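Local coordinates for CDP-4-keto-6-deoxy-D-glucose-3-dehydrase (Yersinia pseudotuberculosis, PDB 3BB8), which probably uses pyridoxal 5'-phosphate to remove the C3 hydroxyl of CDP-4-keto-6-deoxy-D-glucose, a step of lipopolysaccharide sugar biosynthesis, at residues Thr143-Val155 against Asn170-Tyr184. The protein carries 1 engineered substitution. Residues are numbered along the deposited sequence; the frame is centred on the assembly and turned at random.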
loop_
_atom_site.group_PDB
_atom_site.type_symbol
_atom_site.label_atom_id
_atom_site.label_comp_id
_atom_site.label_asym_id
_atom_site.label_seq_id
_atom_site.Cartn_x
_atom_site.Cartn_y
_atom_site.Cartn_z
ATOM N N THR A 143 -15.299 -2.982 -28.495
ATOM C CA THR A 143 -14.463 -3.779 -27.605
ATOM C C THR A 143 -13.870 -2.922 -26.492
ATOM O O THR A 143 -13.588 -3.415 -25.400
ATOM C CB THR A 143 -13.321 -4.470 -28.373
ATOM O OG1 THR A 143 -12.326 -3.501 -28.728
ATOM C CG2 THR A 143 -13.851 -5.132 -29.635
ATOM N N TYR A 144 -13.683 -1.638 -26.776
ATOM C CA TYR A 144 -13.150 -0.704 -25.792
ATOM C C TYR A 144 -11.704 -0.975 -25.377
ATOM O O TYR A 144 -11.284 -0.624 -24.281
ATOM C CB TYR A 144 -14.070 -0.647 -24.570
ATOM C CG TYR A 144 -15.495 -0.315 -24.943
ATOM C CD1 TYR A 144 -16.450 -1.322 -25.090
ATOM C CD2 TYR A 144 -15.875 0.998 -25.223
ATOM C CE1 TYR A 144 -17.744 -1.036 -25.506
ATOM C CE2 TYR A 144 -17.164 1.293 -25.645
ATOM C CZ TYR A 144 -18.096 0.268 -25.787
ATOM O OH TYR A 144 -19.377 0.549 -26.222
ATOM N N ASN A 145 -10.952 -1.598 -26.278
ATOM C CA ASN A 145 -9.551 -1.887 -26.054
ATOM C C ASN A 145 -8.728 -1.247 -27.170
ATOM O O ASN A 145 -9.266 -0.862 -28.211
ATOM C CB ASN A 145 -9.308 -3.398 -25.995
ATOM C CG ASN A 145 -9.629 -3.983 -24.627
ATOM O OD1 ASN A 145 -10.776 -4.314 -24.331
ATOM N ND2 ASN A 145 -8.614 -4.093 -23.779
ATOM N N VAL A 146 -7.423 -1.137 -26.946
ATOM C CA VAL A 146 -6.538 -0.464 -27.890
ATOM C C VAL A 146 -6.848 -0.872 -29.325
ATOM O O VAL A 146 -7.086 -2.047 -29.609
ATOM C CB VAL A 146 -5.058 -0.765 -27.589
ATOM C CG1 VAL A 146 -4.795 -2.261 -27.666
ATOM C CG2 VAL A 146 -4.157 -0.008 -28.552
ATOM N N ASN A 147 -6.845 0.104 -30.227
ATOM C CA ASN A 147 -6.692 -0.169 -31.651
ATOM C C ASN A 147 -5.289 -0.655 -31.999
ATOM O O ASN A 147 -4.450 0.120 -32.458
ATOM C CB ASN A 147 -7.038 1.073 -32.475
ATOM C CG ASN A 147 -7.168 0.774 -33.955
ATOM O OD1 ASN A 147 -7.591 1.625 -34.738
ATOM N ND2 ASN A 147 -6.806 -0.442 -34.347
ATOM N N ALA A 148 -5.043 -1.942 -31.777
ATOM C CA ALA A 148 -3.721 -2.517 -31.994
ATOM C C ALA A 148 -2.938 -2.035 -33.211
ATOM O O ALA A 148 -1.720 -1.858 -33.134
ATOM C CB ALA A 148 -3.831 -4.028 -32.028
ATOM N N SER A 149 -3.621 -1.822 -34.330
ATOM C CA SER A 149 -2.931 -1.391 -35.543
ATOM C C SER A 149 -2.251 -0.031 -35.410
ATOM O O SER A 149 -1.498 0.375 -36.293
ATOM C CB SER A 149 -3.898 -1.382 -36.743
ATOM O OG SER A 149 -4.963 -0.465 -36.569
ATOM N N LEU A 150 -2.496 0.663 -34.303
ATOM C CA LEU A 150 -1.903 1.981 -34.085
ATOM C C LEU A 150 -0.634 1.951 -33.227
ATOM O O LEU A 150 0.099 2.940 -33.155
ATOM C CB LEU A 150 -2.931 2.902 -33.434
ATOM C CG LEU A 150 -4.246 3.053 -34.192
ATOM C CD1 LEU A 150 -5.237 3.834 -33.351
ATOM C CD2 LEU A 150 -3.985 3.745 -35.516
ATOM N N ILE A 151 -0.389 0.820 -32.573
ATOM C CA ILE A 151 0.780 0.656 -31.716
ATOM C C ILE A 151 2.063 0.962 -32.486
ATOM O O ILE A 151 2.820 1.862 -32.130
ATOM C CB ILE A 151 0.870 -0.789 -31.190
ATOM C CG1 ILE A 151 -0.413 -1.164 -30.439
ATOM C CG2 ILE A 151 2.086 -0.939 -30.300
ATOM C CD1 ILE A 151 -0.740 -0.270 -29.275
ATOM N N GLU A 152 2.280 0.192 -33.549
ATOM C CA GLU A 152 3.439 0.306 -34.428
ATOM C C GLU A 152 3.953 1.726 -34.656
ATOM O O GLU A 152 5.131 2.011 -34.436
ATOM C CB GLU A 152 3.100 -0.331 -35.777
ATOM C CG GLU A 152 4.153 -0.164 -36.862
ATOM C CD GLU A 152 5.335 -1.097 -36.689
ATOM O OE1 GLU A 152 5.148 -2.333 -36.774
ATOM O OE2 GLU A 152 6.453 -0.587 -36.472
ATOM N N ALA A 153 3.074 2.615 -35.100
ATOM C CA ALA A 153 3.467 3.992 -35.384
ATOM C C ALA A 153 3.830 4.806 -34.150
ATOM O O ALA A 153 4.450 5.863 -34.265
ATOM C CB ALA A 153 2.363 4.699 -36.165
ATOM N N ALA A 154 3.443 4.327 -32.971
ATOM C CA ALA A 154 3.751 5.050 -31.738
ATOM C C ALA A 154 5.128 4.665 -31.190
ATOM O O ALA A 154 5.637 5.292 -30.259
ATOM C CB ALA A 154 2.675 4.782 -30.693
ATOM N N VAL A 155 5.728 3.634 -31.775
ATOM C CA VAL A 155 7.040 3.178 -31.340
ATOM C C VAL A 155 8.147 4.093 -31.852
ATOM O O VAL A 155 8.092 4.586 -32.982
ATOM C CB VAL A 155 7.325 1.757 -31.833
ATOM C CG1 VAL A 155 8.674 1.292 -31.309
ATOM C CG2 VAL A 155 6.219 0.822 -31.379
ATOM N N ASN A 170 -12.698 -7.534 -21.248
ATOM C CA ASN A 170 -12.489 -7.823 -22.657
ATOM C C ASN A 170 -10.989 -7.730 -22.910
ATOM O O ASN A 170 -10.299 -6.904 -22.318
ATOM C CB ASN A 170 -13.279 -6.837 -23.528
ATOM C CG ASN A 170 -13.381 -7.292 -24.978
ATOM O OD1 ASN A 170 -13.393 -8.494 -25.265
ATOM N ND2 ASN A 170 -13.469 -6.334 -25.896
ATOM N N LEU A 171 -10.491 -8.585 -23.797
ATOM C CA LEU A 171 -9.061 -8.648 -24.081
ATOM C C LEU A 171 -8.698 -7.768 -25.273
ATOM O O LEU A 171 -9.390 -7.767 -26.291
ATOM C CB LEU A 171 -8.630 -10.092 -24.344
ATOM C CG LEU A 171 -8.911 -11.098 -23.225
ATOM C CD1 LEU A 171 -10.290 -11.718 -23.395
ATOM C CD2 LEU A 171 -7.836 -12.173 -23.187
ATOM N N PHE A 172 -7.607 -7.020 -25.138
ATOM C CA PHE A 172 -7.012 -6.323 -26.272
ATOM C C PHE A 172 -6.326 -7.300 -27.221
ATOM O O PHE A 172 -6.158 -8.478 -26.901
ATOM C CB PHE A 172 -6.013 -5.270 -25.789
ATOM C CG PHE A 172 -4.824 -5.844 -25.073
ATOM C CD1 PHE A 172 -3.793 -6.438 -25.781
ATOM C CD2 PHE A 172 -4.739 -5.792 -23.692
ATOM C CE1 PHE A 172 -2.697 -6.967 -25.125
ATOM C CE2 PHE A 172 -3.646 -6.320 -23.030
ATOM C CZ PHE A 172 -2.624 -6.909 -23.748
ATOM N N ASP A 173 -5.929 -6.805 -28.388
ATOM C CA ASP A 173 -5.449 -7.665 -29.463
ATOM C C ASP A 173 -4.048 -8.189 -29.165
ATOM O O ASP A 173 -3.059 -7.679 -29.690
ATOM C CB ASP A 173 -5.456 -6.913 -30.795
ATOM C CG ASP A 173 -5.074 -7.797 -31.966
ATOM O OD1 ASP A 173 -4.510 -8.887 -31.730
ATOM O OD2 ASP A 173 -5.336 -7.402 -33.121
ATOM N N LEU A 174 -3.972 -9.212 -28.319
ATOM C CA LEU A 174 -2.689 -9.742 -27.871
ATOM C C LEU A 174 -1.770 -10.123 -29.027
ATOM O O LEU A 174 -0.556 -9.879 -28.984
ATOM C CB LEU A 174 -2.913 -10.948 -26.954
ATOM C CG LEU A 174 -3.102 -10.599 -25.473
ATOM C CD1 LEU A 174 -3.646 -11.798 -24.720
ATOM C CD2 LEU A 174 -1.771 -10.151 -24.884
ATOM N N ALA A 175 -2.355 -10.715 -30.062
ATOM C CA ALA A 175 -1.598 -11.129 -31.232
ATOM C C ALA A 175 -0.788 -9.966 -31.789
ATOM O O ALA A 175 0.424 -10.080 -31.980
ATOM C CB ALA A 175 -2.541 -11.667 -32.295
ATOM N N GLU A 176 -1.455 -8.843 -32.046
ATOM C CA GLU A 176 -0.765 -7.678 -32.589
ATOM C C GLU A 176 0.173 -7.037 -31.569
ATOM O O GLU A 176 1.297 -6.660 -31.910
ATOM C CB GLU A 176 -1.776 -6.640 -33.091
ATOM C CG GLU A 176 -1.154 -5.358 -33.654
ATOM C CD GLU A 176 -0.163 -5.607 -34.794
ATOM O OE1 GLU A 176 -0.021 -6.773 -35.236
ATOM O OE2 GLU A 176 0.473 -4.629 -35.251
ATOM N N VAL A 177 -0.283 -6.913 -30.322
ATOM C CA VAL A 177 0.537 -6.313 -29.271
ATOM C C VAL A 177 1.846 -7.081 -29.090
ATOM O O VAL A 177 2.927 -6.501 -29.158
ATOM C CB VAL A 177 -0.219 -6.265 -27.923
ATOM C CG1 VAL A 177 0.698 -5.717 -26.836
ATOM C CG2 VAL A 177 -1.454 -5.382 -28.050
ATOM N N ARG A 178 1.750 -8.384 -28.856
ATOM C CA ARG A 178 2.947 -9.195 -28.697
ATOM C C ARG A 178 3.811 -9.075 -29.952
ATOM O O ARG A 178 5.022 -8.850 -29.867
ATOM C CB ARG A 178 2.576 -10.657 -28.452
ATOM C CG ARG A 178 2.320 -10.980 -26.989
ATOM C CD ARG A 178 3.559 -10.667 -26.161
ATOM N NE ARG A 178 4.715 -11.403 -26.657
ATOM C CZ ARG A 178 4.841 -12.723 -26.574
ATOM N NH1 ARG A 178 3.885 -13.448 -26.001
ATOM N NH2 ARG A 178 5.907 -13.322 -27.088
ATOM N N ARG A 179 3.185 -9.214 -31.113
ATOM C CA ARG A 179 3.908 -9.109 -32.366
ATOM C C ARG A 179 4.759 -7.842 -32.334
ATOM O O ARG A 179 5.956 -7.875 -32.624
ATOM C CB ARG A 179 2.929 -9.034 -33.538
ATOM C CG ARG A 179 3.509 -9.484 -34.876
ATOM C CD ARG A 179 2.953 -8.651 -36.015
ATOM N NE ARG A 179 3.694 -7.403 -36.164
ATOM C CZ ARG A 179 3.170 -6.271 -36.618
ATOM N NH1 ARG A 179 1.889 -6.227 -36.965
ATOM N NH2 ARG A 179 3.927 -5.184 -36.738
ATOM N N VAL A 180 4.139 -6.723 -31.971
ATOM C CA VAL A 180 4.850 -5.450 -31.920
ATOM C C VAL A 180 5.870 -5.405 -30.782
ATOM O O VAL A 180 6.941 -4.810 -30.916
ATOM C CB VAL A 180 3.877 -4.276 -31.743
ATOM C CG1 VAL A 180 4.625 -2.960 -31.893
ATOM C CG2 VAL A 180 2.757 -4.376 -32.760
ATOM N N ALA A 181 5.532 -6.036 -29.664
ATOM C CA ALA A 181 6.424 -6.054 -28.514
ATOM C C ALA A 181 7.669 -6.874 -28.826
ATOM O O ALA A 181 8.791 -6.406 -28.632
ATOM C CB ALA A 181 5.703 -6.632 -27.296
ATOM N N ASP A 182 7.462 -8.095 -29.310
ATOM C CA ASP A 182 8.567 -8.985 -29.642
ATOM C C ASP A 182 9.461 -8.409 -30.735
ATOM O O ASP A 182 10.676 -8.620 -30.736
ATOM C CB ASP A 182 8.024 -10.347 -30.068
ATOM C CG ASP A 182 7.104 -10.952 -29.025
ATOM O OD1 ASP A 182 7.455 -10.900 -27.829
ATOM O OD2 ASP A 182 6.035 -11.484 -29.397
ATOM N N LYS A 183 8.861 -7.672 -31.659
ATOM C CA LYS A 183 9.621 -7.071 -32.740
ATOM C C LYS A 183 10.629 -6.076 -32.187
ATOM O O LYS A 183 11.835 -6.223 -32.398
ATOM C CB LYS A 183 8.682 -6.360 -33.713
ATOM C CG LYS A 183 9.389 -5.670 -34.873
ATOM C CD LYS A 183 8.380 -4.989 -35.777
ATOM C CE LYS A 183 9.053 -4.244 -36.903
ATOM N NZ LYS A 183 8.052 -3.474 -37.690
ATOM N N TYR A 184 10.133 -5.071 -31.469
ATOM C CA TYR A 184 11.000 -4.043 -30.906
ATOM C C TYR A 184 11.616 -4.394 -29.553
ATOM O O TYR A 184 12.255 -3.551 -28.923
ATOM C CB TYR A 184 10.240 -2.719 -30.800
ATOM C CG TYR A 184 9.847 -2.148 -32.142
ATOM C CD1 TYR A 184 8.712 -2.603 -32.816
ATOM C CD2 TYR A 184 10.635 -1.175 -32.760
ATOM C CE1 TYR A 184 8.374 -2.103 -34.076
ATOM C CE2 TYR A 184 10.309 -0.670 -34.017
ATOM C CZ TYR A 184 9.180 -1.137 -34.670
ATOM O OH TYR A 184 8.870 -0.643 -35.915
#
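E152 meets R179, K183 and Y184 where the weakly bonded helical turn 151-154 packs beside helix 174-184, on one face of the mixed sheet in this aspartate aminotransferase fold. With its CG anti to the backbone N (chi1 174°) and the chain bent at chi2, its carboxylate divides its oxygens between partners. OE1 forms a salt bridge with R179 NH2 at 3.1 Å, carboxylate and guanidinium nearly coplanar, and a second with K183 NZ, whose hydrogen bond is weak (3.3 Å). OE2 accepts from Y184 OH at 2.5 Å, so short that the exact length is doubtful. R179 NH1 also pairs with E176 OE1, completing a four-residue salt-bridge network in which the arginine lies between two glutamates and probably offsets their like charges.

Next to this charged cluster the two segments touch through aliphatic groups. A148 CB rests against E176 CG at 3.4 Å and on D173 CB, beside the start of the helix, where D173 OD1 is the N-cap acceptor for E176 N. I151 CG2 packs on V180 CG1 at 3.6 Å, while I151 itself also reaches V137 and I114 of the sheet below. V155 closes the row by laying CG1 over one face of the Y184 ring in a CH-pi contact, 3.7 Å from its centroid.

At the other end, N145 lies over the backbone of 170-172, its CB 3.7 Å from F172 CA, on the side of the fold nearer the cofactor. N170 OD1 is held by T337 N, and ND2 donates to T143 O, which lies in the N170 amide plane 3.0 Å away, in a nearly straight bond (169°).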